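Local atomic coordinates of heavy metal cation tricomponent efflux pump ZneA(CzcA-like) (Cupriavidus metallidurans, PDB entry 4K0J), a protein that probably exports zinc and related heavy-metal cations from the cell in exchange for protons, as an inner-membrane pump of the RND family. Residues R139-V143 with Q156-I161; L149-E154 with G178-Q182; T592-R596 with P606-E610. All blocks are in the same frame, centred on the assembly; numbering follows the deposited sequence.

Contacts 1 and 2 both use helix 149-164, and their centres lie about 11 Å apart. Along the chain their segments alternate: strand 139-143, the helix start 149-154, the helix middle 156-161, then loop 178-182. Contact 1 fastens the helix to the sheet it packs on, while contact 2 fastens its first turns to the loop that follows the next strand; Phe157 against Thr180 joins the two. Contact 3 comes later in the chain and lies in another antiparallel sheet, its centre about 20 Å from that of contact 1 and 19 Å from that of contact 2. The sheets of contacts 1 and 3 meet through Arg139 and Gln593.

Contact 1 of 3, residues R139-V143 with Q156-I161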
loop_
_atom_site.group_PDB
_atom_site.type_symbol
_atom_site.label_atom_id
_atom_site.label_comp_id
_atom_site.label_asym_id
_atom_site.label_seq_id
_atom_site.Cartn_x
_atom_site.Cartn_y
_atom_site.Cartn_z
ATOM N N ARG C 139 22.604 -20.976 9.963
ATOM C CA ARG C 139 23.736 -21.340 9.115
ATOM C C ARG C 139 24.020 -22.827 9.227
ATOM O O ARG C 139 23.992 -23.384 10.321
ATOM C CB ARG C 139 24.970 -20.530 9.504
ATOM C CG ARG C 139 24.869 -19.070 9.113
ATOM C CD ARG C 139 26.036 -18.261 9.628
ATOM N NE ARG C 139 25.976 -16.889 9.138
ATOM C CZ ARG C 139 26.533 -16.480 8.002
ATOM N NH1 ARG C 139 27.197 -17.345 7.245
ATOM N NH2 ARG C 139 26.428 -15.208 7.627
ATOM N N TYR C 140 24.274 -23.476 8.096
ATOM C CA TYR C 140 24.450 -24.923 8.092
ATOM C C TYR C 140 25.404 -25.366 6.999
ATOM O O TYR C 140 25.773 -24.586 6.125
ATOM C CB TYR C 140 23.106 -25.638 7.904
ATOM C CG TYR C 140 22.596 -25.580 6.484
ATOM C CD1 TYR C 140 22.867 -26.601 5.582
ATOM C CD2 TYR C 140 21.863 -24.498 6.040
ATOM C CE1 TYR C 140 22.415 -26.552 4.281
ATOM C CE2 TYR C 140 21.402 -24.439 4.740
ATOM C CZ TYR C 140 21.684 -25.467 3.864
ATOM O OH TYR C 140 21.228 -25.400 2.568
ATOM N N THR C 141 25.768 -26.641 7.048
ATOM C CA THR C 141 26.643 -27.239 6.055
ATOM C C THR C 141 26.182 -28.666 5.804
ATOM O O THR C 141 25.722 -29.351 6.726
ATOM C CB THR C 141 28.114 -27.217 6.523
ATOM O OG1 THR C 141 28.554 -25.858 6.624
ATOM C CG2 THR C 141 29.011 -27.941 5.549
ATOM N N LEU C 142 26.260 -29.088 4.547
ATOM C CA LEU C 142 26.024 -30.472 4.179
ATOM C C LEU C 142 27.246 -31.318 4.543
ATOM O O LEU C 142 28.301 -31.179 3.923
ATOM C CB LEU C 142 25.762 -30.585 2.670
ATOM C CG LEU C 142 24.338 -30.459 2.112
ATOM C CD1 LEU C 142 23.401 -31.437 2.800
ATOM C CD2 LEU C 142 23.815 -29.043 2.232
ATOM N N VAL C 143 27.115 -32.190 5.543
ATOM C CA VAL C 143 28.206 -33.115 5.845
ATOM C C VAL C 143 27.975 -34.518 5.297
ATOM O O VAL C 143 26.835 -34.976 5.150
ATOM C CB VAL C 143 28.517 -33.229 7.350
ATOM C CG1 VAL C 143 28.963 -31.893 7.903
ATOM C CG2 VAL C 143 27.322 -33.780 8.100
ATOM N N GLN C 156 22.414 -29.795 -2.518
ATOM C CA GLN C 156 22.112 -28.470 -2.020
ATOM C C GLN C 156 21.121 -27.803 -2.951
ATOM O O GLN C 156 20.023 -27.427 -2.541
ATOM C CB GLN C 156 23.395 -27.642 -1.947
ATOM C CG GLN C 156 23.197 -26.173 -1.611
ATOM C CD GLN C 156 23.114 -25.913 -0.120
ATOM O OE1 GLN C 156 22.374 -26.585 0.601
ATOM N NE2 GLN C 156 23.877 -24.933 0.351
ATOM N N PHE C 157 21.505 -27.705 -4.218
ATOM C CA PHE C 157 20.770 -26.912 -5.194
ATOM C C PHE C 157 19.354 -27.391 -5.445
ATOM O O PHE C 157 18.442 -26.577 -5.600
ATOM C CB PHE C 157 21.517 -26.882 -6.526
ATOM C CG PHE C 157 22.863 -26.232 -6.453
ATOM C CD1 PHE C 157 23.120 -25.241 -5.525
ATOM C CD2 PHE C 157 23.871 -26.613 -7.311
ATOM C CE1 PHE C 157 24.364 -24.645 -5.458
ATOM C CE2 PHE C 157 25.111 -26.022 -7.249
ATOM C CZ PHE C 157 25.357 -25.032 -6.322
ATOM N N TRP C 158 19.170 -28.704 -5.494
ATOM C CA TRP C 158 17.907 -29.240 -5.984
ATOM C C TRP C 158 17.038 -29.919 -4.923
ATOM O O TRP C 158 15.877 -30.247 -5.180
ATOM C CB TRP C 158 18.168 -30.163 -7.171
ATOM C CG TRP C 158 19.079 -29.533 -8.175
ATOM C CD1 TRP C 158 20.402 -29.798 -8.360
ATOM C CD2 TRP C 158 18.741 -28.505 -9.110
ATOM N NE1 TRP C 158 20.907 -29.009 -9.362
ATOM C CE2 TRP C 158 19.906 -28.206 -9.840
ATOM C CE3 TRP C 158 17.564 -27.814 -9.409
ATOM C CZ2 TRP C 158 19.927 -27.252 -10.849
ATOM C CZ3 TRP C 158 17.591 -26.865 -10.408
ATOM C CH2 TRP C 158 18.759 -26.596 -11.117
ATOM N N LYS C 159 17.592 -30.108 -3.731
ATOM C CA LYS C 159 16.840 -30.706 -2.633
ATOM C C LYS C 159 16.699 -29.752 -1.452
ATOM O O LYS C 159 15.596 -29.357 -1.092
ATOM C CB LYS C 159 17.495 -32.014 -2.166
ATOM C CG LYS C 159 17.655 -33.060 -3.259
ATOM C CD LYS C 159 16.320 -33.374 -3.915
ATOM C CE LYS C 159 16.460 -34.474 -4.953
ATOM N NZ LYS C 159 16.891 -35.763 -4.345
ATOM N N VAL C 160 17.829 -29.378 -0.862
ATOM C CA VAL C 160 17.844 -28.667 0.412
ATOM C C VAL C 160 17.265 -27.262 0.321
ATOM O O VAL C 160 16.320 -26.917 1.041
ATOM C CB VAL C 160 19.271 -28.585 0.983
ATOM C CG1 VAL C 160 19.279 -27.805 2.275
ATOM C CG2 VAL C 160 19.823 -29.978 1.206
ATOM N N ILE C 161 17.843 -26.449 -0.555
ATOM C CA ILE C 161 17.354 -25.090 -0.739
ATOM C C ILE C 161 15.904 -25.051 -1.224
ATOM O O ILE C 161 15.093 -24.347 -0.627
ATOM C CB ILE C 161 18.278 -24.237 -1.631
ATOM C CG1 ILE C 161 19.641 -24.051 -0.946
ATOM C CG2 ILE C 161 17.641 -22.888 -1.907
ATOM C CD1 ILE C 161 20.709 -23.392 -1.825
#
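Gln156 OE1 accepts a hydrogen bond from Tyr140 OH at 2.6 Å. The two side chains approach from opposite directions, their planes 74° apart. The donor is tilted 31° from the amide carbonyl plane. Gln156 CG stands anti to the backbone N, and a bend at chi2 (85°) turns the amide to the tyrosine; its NE2 goes on to Asn175 of strand 170-177, so both ends of the amide are held and its rotation is fixed. Tyrosine suits the place because its long ring spans a wide gap: the axes of segments 139-143 and 156-161 come no closer than 11.4 Å. Around the polar bond the packing is apolar. Val160 CG1 sits 3.7 Å from Tyr140 CZ, approaching the ring obliquely, while its other branch, CG2, lies 4.2 Å from Leu142 CD1. Leu142 puts its second methyl, CD2, beside the amide, where it also meets the edge of the Tyr140 ring. Branched aliphatic residues thus shield a buried amide. The arrangement is that of a split beta-alpha-beta unit, its parallel strands 135-143 and 170-177 joined by helix 149-164 and separated by strand 280-287, as in the porter subdomains of RND pumps.

Contact 2 of 3, residues L149-E154 with G178-Q182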
loop_
_atom_site.group_PDB
_atom_site.type_symbol
_atom_site.label_atom_id
_atom_site.label_comp_id
_atom_site.label_asym_id
_atom_site.label_seq_id
_atom_site.Cartn_x
_atom_site.Cartn_y
_atom_site.Cartn_z
ATOM N N LEU C 149 31.986 -33.326 -3.263
ATOM C CA LEU C 149 31.500 -31.949 -3.250
ATOM C C LEU C 149 30.539 -31.588 -4.391
ATOM O O LEU C 149 29.685 -30.718 -4.231
ATOM C CB LEU C 149 32.678 -30.975 -3.223
ATOM C CG LEU C 149 32.333 -29.546 -2.804
ATOM C CD1 LEU C 149 31.748 -29.542 -1.405
ATOM C CD2 LEU C 149 33.543 -28.643 -2.886
ATOM N N ARG C 150 30.670 -32.250 -5.536
ATOM C CA ARG C 150 29.747 -32.007 -6.638
ATOM C C ARG C 150 28.373 -32.585 -6.292
ATOM O O ARG C 150 27.345 -31.926 -6.477
ATOM C CB ARG C 150 30.287 -32.578 -7.958
ATOM C CG ARG C 150 29.385 -32.334 -9.178
ATOM C CD ARG C 150 28.485 -33.544 -9.494
ATOM N NE ARG C 150 27.567 -33.299 -10.607
ATOM C CZ ARG C 150 26.794 -34.234 -11.161
ATOM N NH1 ARG C 150 26.837 -35.480 -10.706
ATOM N NH2 ARG C 150 25.984 -33.930 -12.171
ATOM N N GLU C 151 28.363 -33.813 -5.778
ATOM C CA GLU C 151 27.121 -34.457 -5.352
ATOM C C GLU C 151 26.433 -33.662 -4.251
ATOM O O GLU C 151 25.218 -33.465 -4.279
ATOM C CB GLU C 151 27.371 -35.893 -4.893
ATOM C CG GLU C 151 27.753 -36.833 -6.022
ATOM C CD GLU C 151 27.552 -38.295 -5.666
ATOM O OE1 GLU C 151 26.770 -38.977 -6.364
ATOM O OE2 GLU C 151 28.177 -38.767 -4.694
ATOM N N LEU C 152 27.220 -33.189 -3.293
ATOM C CA LEU C 152 26.700 -32.332 -2.236
ATOM C C LEU C 152 26.194 -31.009 -2.793
ATOM O O LEU C 152 25.266 -30.413 -2.250
ATOM C CB LEU C 152 27.765 -32.082 -1.174
ATOM C CG LEU C 152 28.213 -33.351 -0.458
ATOM C CD1 LEU C 152 29.047 -33.004 0.765
ATOM C CD2 LEU C 152 27.004 -34.196 -0.084
ATOM N N SER C 153 26.802 -30.556 -3.884
ATOM C CA SER C 153 26.376 -29.313 -4.509
ATOM C C SER C 153 25.012 -29.479 -5.147
ATOM O O SER C 153 24.142 -28.627 -4.975
ATOM C CB SER C 153 27.388 -28.837 -5.546
ATOM O OG SER C 153 28.632 -28.548 -4.938
ATOM N N GLU C 154 24.817 -30.575 -5.877
ATOM C CA GLU C 154 23.523 -30.819 -6.511
ATOM C C GLU C 154 22.450 -31.089 -5.462
ATOM O O GLU C 154 21.297 -30.688 -5.627
ATOM C CB GLU C 154 23.599 -31.981 -7.499
ATOM C CG GLU C 154 24.614 -31.780 -8.610
ATOM C CD GLU C 154 24.320 -30.557 -9.458
ATOM O OE1 GLU C 154 23.301 -30.581 -10.185
ATOM O OE2 GLU C 154 25.107 -29.580 -9.401
ATOM N N GLY C 178 30.874 -25.408 -2.744
ATOM C CA GLY C 178 30.447 -26.466 -3.633
ATOM C C GLY C 178 30.737 -26.148 -5.087
ATOM O O GLY C 178 31.557 -25.287 -5.384
ATOM N N LEU C 179 30.068 -26.844 -6.001
ATOM C CA LEU C 179 30.381 -26.721 -7.417
ATOM C C LEU C 179 29.144 -26.808 -8.290
ATOM O O LEU C 179 28.511 -27.861 -8.372
ATOM C CB LEU C 179 31.338 -27.835 -7.837
ATOM C CG LEU C 179 32.626 -28.035 -7.043
ATOM C CD1 LEU C 179 33.106 -29.462 -7.206
ATOM C CD2 LEU C 179 33.693 -27.046 -7.491
ATOM N N THR C 180 28.803 -25.709 -8.955
ATOM C CA THR C 180 27.750 -25.754 -9.961
ATOM C C THR C 180 28.286 -26.518 -11.169
ATOM O O THR C 180 29.453 -26.380 -11.530
ATOM C CB THR C 180 27.289 -24.351 -10.376
ATOM O OG1 THR C 180 28.384 -23.649 -10.963
ATOM C CG2 THR C 180 26.811 -23.567 -9.171
ATOM N N THR C 181 27.439 -27.337 -11.776
ATOM C CA THR C 181 27.873 -28.238 -12.838
ATOM C C THR C 181 27.418 -27.743 -14.203
ATOM O O THR C 181 26.243 -27.433 -14.403
ATOM C CB THR C 181 27.330 -29.672 -12.611
ATOM O OG1 THR C 181 27.803 -30.179 -11.356
ATOM C CG2 THR C 181 27.771 -30.607 -13.730
ATOM N N GLN C 182 28.348 -27.672 -15.148
ATOM C CA GLN C 182 28.002 -27.249 -16.500
ATOM C C GLN C 182 28.565 -28.191 -17.550
ATOM O O GLN C 182 29.451 -28.995 -17.264
ATOM C CB GLN C 182 28.448 -25.806 -16.761
ATOM C CG GLN C 182 29.909 -25.524 -16.491
ATOM C CD GLN C 182 30.213 -24.042 -16.530
ATOM O OE1 GLN C 182 31.362 -23.633 -16.722
ATOM N NE2 GLN C 182 29.179 -23.225 -16.346
#
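Arg150 meets Leu179 and Thr181 where the first turns of helix 149-164 pack on the loop following the second strand of the split beta-alpha-beta unit. Its CB lies 4.3 Å from Leu179 CD1. CG is anti to the backbone N (chi1 -179°), and a bend at chi2 then leads the chain across the threonine, almost at a right angle to it. CG comes to 3.4 Å from Thr181 OG1, and CD follows it past the same oxygen. NE donates a nearly straight hydrogen bond, Arg150 NE to Thr181 OG1 3.2 Å, with the acceptor in the guanidinium plane; NH2 ends 4.1 Å from Thr181 CG2. Threonine suits this spot because its hydroxyl can accept from the arginine and also donate, weakly, to Glu154 OE2, whose stronger bond is through OE1 to Trp158. Glu154 CG lies over the rim of one guanidinium face. Nearer the start of the helix, Leu149 CG lies 3.7 Å from Gly178 CA; Gly178 has positive phi (71°), most easily held by glycine. The small Ser153 lets the loop come close: its OG is placed between Leu179 N and Leu149 O, both modelled lengths being doubtfully short, while Ser153 N reaches Leu149 O from the opposite face of the carbonyl plane.

Contact 3 of 3, residues T592-R596 with P606-E610; sequences TQVGR and PSHIE
Val594 and Ile609 stand side by side on one face of the sheet, while Gln593 and Glu610 share the other. Strands 587-595 and 608-615 form a long-looped beta hairpin within a five-stranded antiparallel sheet. The valine and isoleucine are a non-hydrogen-bonded pair, with Val594 CB 4.0 Å from Ile609 CG1. Val594 CG2 reaches 3.6 Å from Pro606 O, and Val594 and, from the loop, Pro606 both touch Ala570 of helix 567-581. Beta-branched residues suit extended strands and give this side its apolar surface. Gln593 and Glu610 are the neighbouring hydrogen-bonded pair. Extended beyond CG, they cross obliquely, amide and carboxylate planes 82° apart, Gln593 NE2 ending 3.7 Å from Glu610 OE2. Their bonds lie elsewhere: Glu610 OE1 is bonded to Gln558, as is His608 NE2, and Gln593 OE1 takes weak bonds from Arg139 and Gln281. The backbone adds Gln593 N to Glu610 O at 2.7 Å, Glu610 N to Gln593 O at 3.3 Å, and Gly595 N to His608 O at 3.1 Å. At phi 86° and psi -152°, a CB on Gly595 would jam against the Val594 carbonyl O. Backbone bonds thus hold the strands, the apolar face seats the helix, and buried polar groups find partners on the adjacent strand and the sheet of contact 1.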
loop_
_atom_site.group_PDB
_atom_site.type_symbol
_atom_site.label_atom_id
_atom_site.label_comp_id
_atom_site.label_asym_id
_atom_site.label_seq_id
_atom_site.Cartn_x
_atom_site.Cartn_y
_atom_site.Cartn_z
ATOM N N THR C 592 35.158 -20.479 7.420
ATOM C CA THR C 592 35.652 -19.385 6.595
ATOM C C THR C 592 34.840 -19.274 5.315
ATOM O O THR C 592 34.479 -20.285 4.704
ATOM C CB THR C 592 37.144 -19.564 6.210
ATOM O OG1 THR C 592 37.288 -20.676 5.315
ATOM C CG2 THR C 592 38.006 -19.788 7.447
ATOM N N GLN C 593 34.553 -18.039 4.919
ATOM C CA GLN C 593 33.940 -17.776 3.628
ATOM C C GLN C 593 34.873 -16.917 2.790
ATOM O O GLN C 593 34.703 -15.699 2.710
ATOM C CB GLN C 593 32.618 -17.045 3.803
ATOM C CG GLN C 593 31.685 -17.685 4.796
ATOM C CD GLN C 593 30.465 -16.837 5.037
ATOM O OE1 GLN C 593 29.679 -17.102 5.948
ATOM N NE2 GLN C 593 30.299 -15.798 4.226
ATOM N N VAL C 594 35.870 -17.538 2.171
ATOM C CA VAL C 594 36.779 -16.764 1.337
ATOM C C VAL C 594 36.150 -16.565 -0.032
ATOM O O VAL C 594 35.617 -17.504 -0.615
ATOM C CB VAL C 594 38.204 -17.397 1.243
ATOM C CG1 VAL C 594 38.180 -18.870 1.619
ATOM C CG2 VAL C 594 38.802 -17.203 -0.144
ATOM N N GLY C 595 36.173 -15.335 -0.526
ATOM C CA GLY C 595 35.661 -15.060 -1.851
ATOM C C GLY C 595 34.168 -14.809 -1.899
ATOM O O GLY C 595 33.570 -14.351 -0.921
ATOM N N ARG C 596 33.568 -15.116 -3.047
ATOM C CA ARG C 596 32.165 -14.796 -3.311
ATOM C C ARG C 596 31.284 -16.041 -3.395
ATOM O O ARG C 596 31.778 -17.161 -3.510
ATOM C CB ARG C 596 32.043 -13.992 -4.609
ATOM C CG ARG C 596 32.368 -14.798 -5.859
ATOM C CD ARG C 596 32.361 -13.938 -7.114
ATOM N NE ARG C 596 33.408 -12.921 -7.089
ATOM C CZ ARG C 596 33.619 -12.048 -8.067
ATOM N NH1 ARG C 596 32.857 -12.069 -9.152
ATOM N NH2 ARG C 596 34.592 -11.155 -7.962
ATOM N N PRO C 606 38.963 -13.166 -3.510
ATOM C CA PRO C 606 39.583 -14.178 -2.645
ATOM C C PRO C 606 40.435 -13.563 -1.538
ATOM O O PRO C 606 40.716 -14.215 -0.529
ATOM C CB PRO C 606 40.466 -14.967 -3.611
ATOM C CG PRO C 606 39.795 -14.823 -4.922
ATOM C CD PRO C 606 39.225 -13.435 -4.937
ATOM N N SER C 607 40.840 -12.312 -1.727
ATOM C CA SER C 607 41.619 -11.614 -0.716
ATOM C C SER C 607 40.730 -11.203 0.447
ATOM O O SER C 607 41.214 -10.757 1.482
ATOM C CB SER C 607 42.321 -10.393 -1.315
ATOM O OG SER C 607 41.407 -9.575 -2.026
ATOM N N HIS C 608 39.423 -11.360 0.272
ATOM C CA HIS C 608 38.480 -11.067 1.340
ATOM C C HIS C 608 37.923 -12.337 1.954
ATOM O O HIS C 608 37.520 -13.251 1.249
ATOM C CB HIS C 608 37.327 -10.207 0.835
ATOM C CG HIS C 608 36.305 -9.913 1.886
ATOM N ND1 HIS C 608 35.247 -10.754 2.152
ATOM C CD2 HIS C 608 36.188 -8.878 2.751
ATOM C CE1 HIS C 608 34.518 -10.245 3.129
ATOM N NE2 HIS C 608 35.065 -9.106 3.508
ATOM N N ILE C 609 37.908 -12.394 3.277
ATOM C CA ILE C 609 37.278 -13.502 3.961
ATOM C C ILE C 609 36.357 -12.952 5.024
ATOM O O ILE C 609 36.636 -11.924 5.641
ATOM C CB ILE C 609 38.293 -14.439 4.665
ATOM C CG1 ILE C 609 39.549 -14.651 3.824
ATOM C CG2 ILE C 609 37.654 -15.782 4.981
ATOM C CD1 ILE C 609 40.506 -15.639 4.447
ATOM N N GLU C 610 35.245 -13.643 5.217
ATOM C CA GLU C 610 34.426 -13.463 6.391
ATOM C C GLU C 610 34.452 -14.787 7.113
ATOM O O GLU C 610 34.199 -15.831 6.515
ATOM C CB GLU C 610 33.001 -13.100 6.004
ATOM C CG GLU C 610 32.815 -11.646 5.627
ATOM C CD GLU C 610 31.388 -11.335 5.251
ATOM O OE1 GLU C 610 30.904 -10.239 5.604
ATOM O OE2 GLU C 610 30.749 -12.195 4.604
#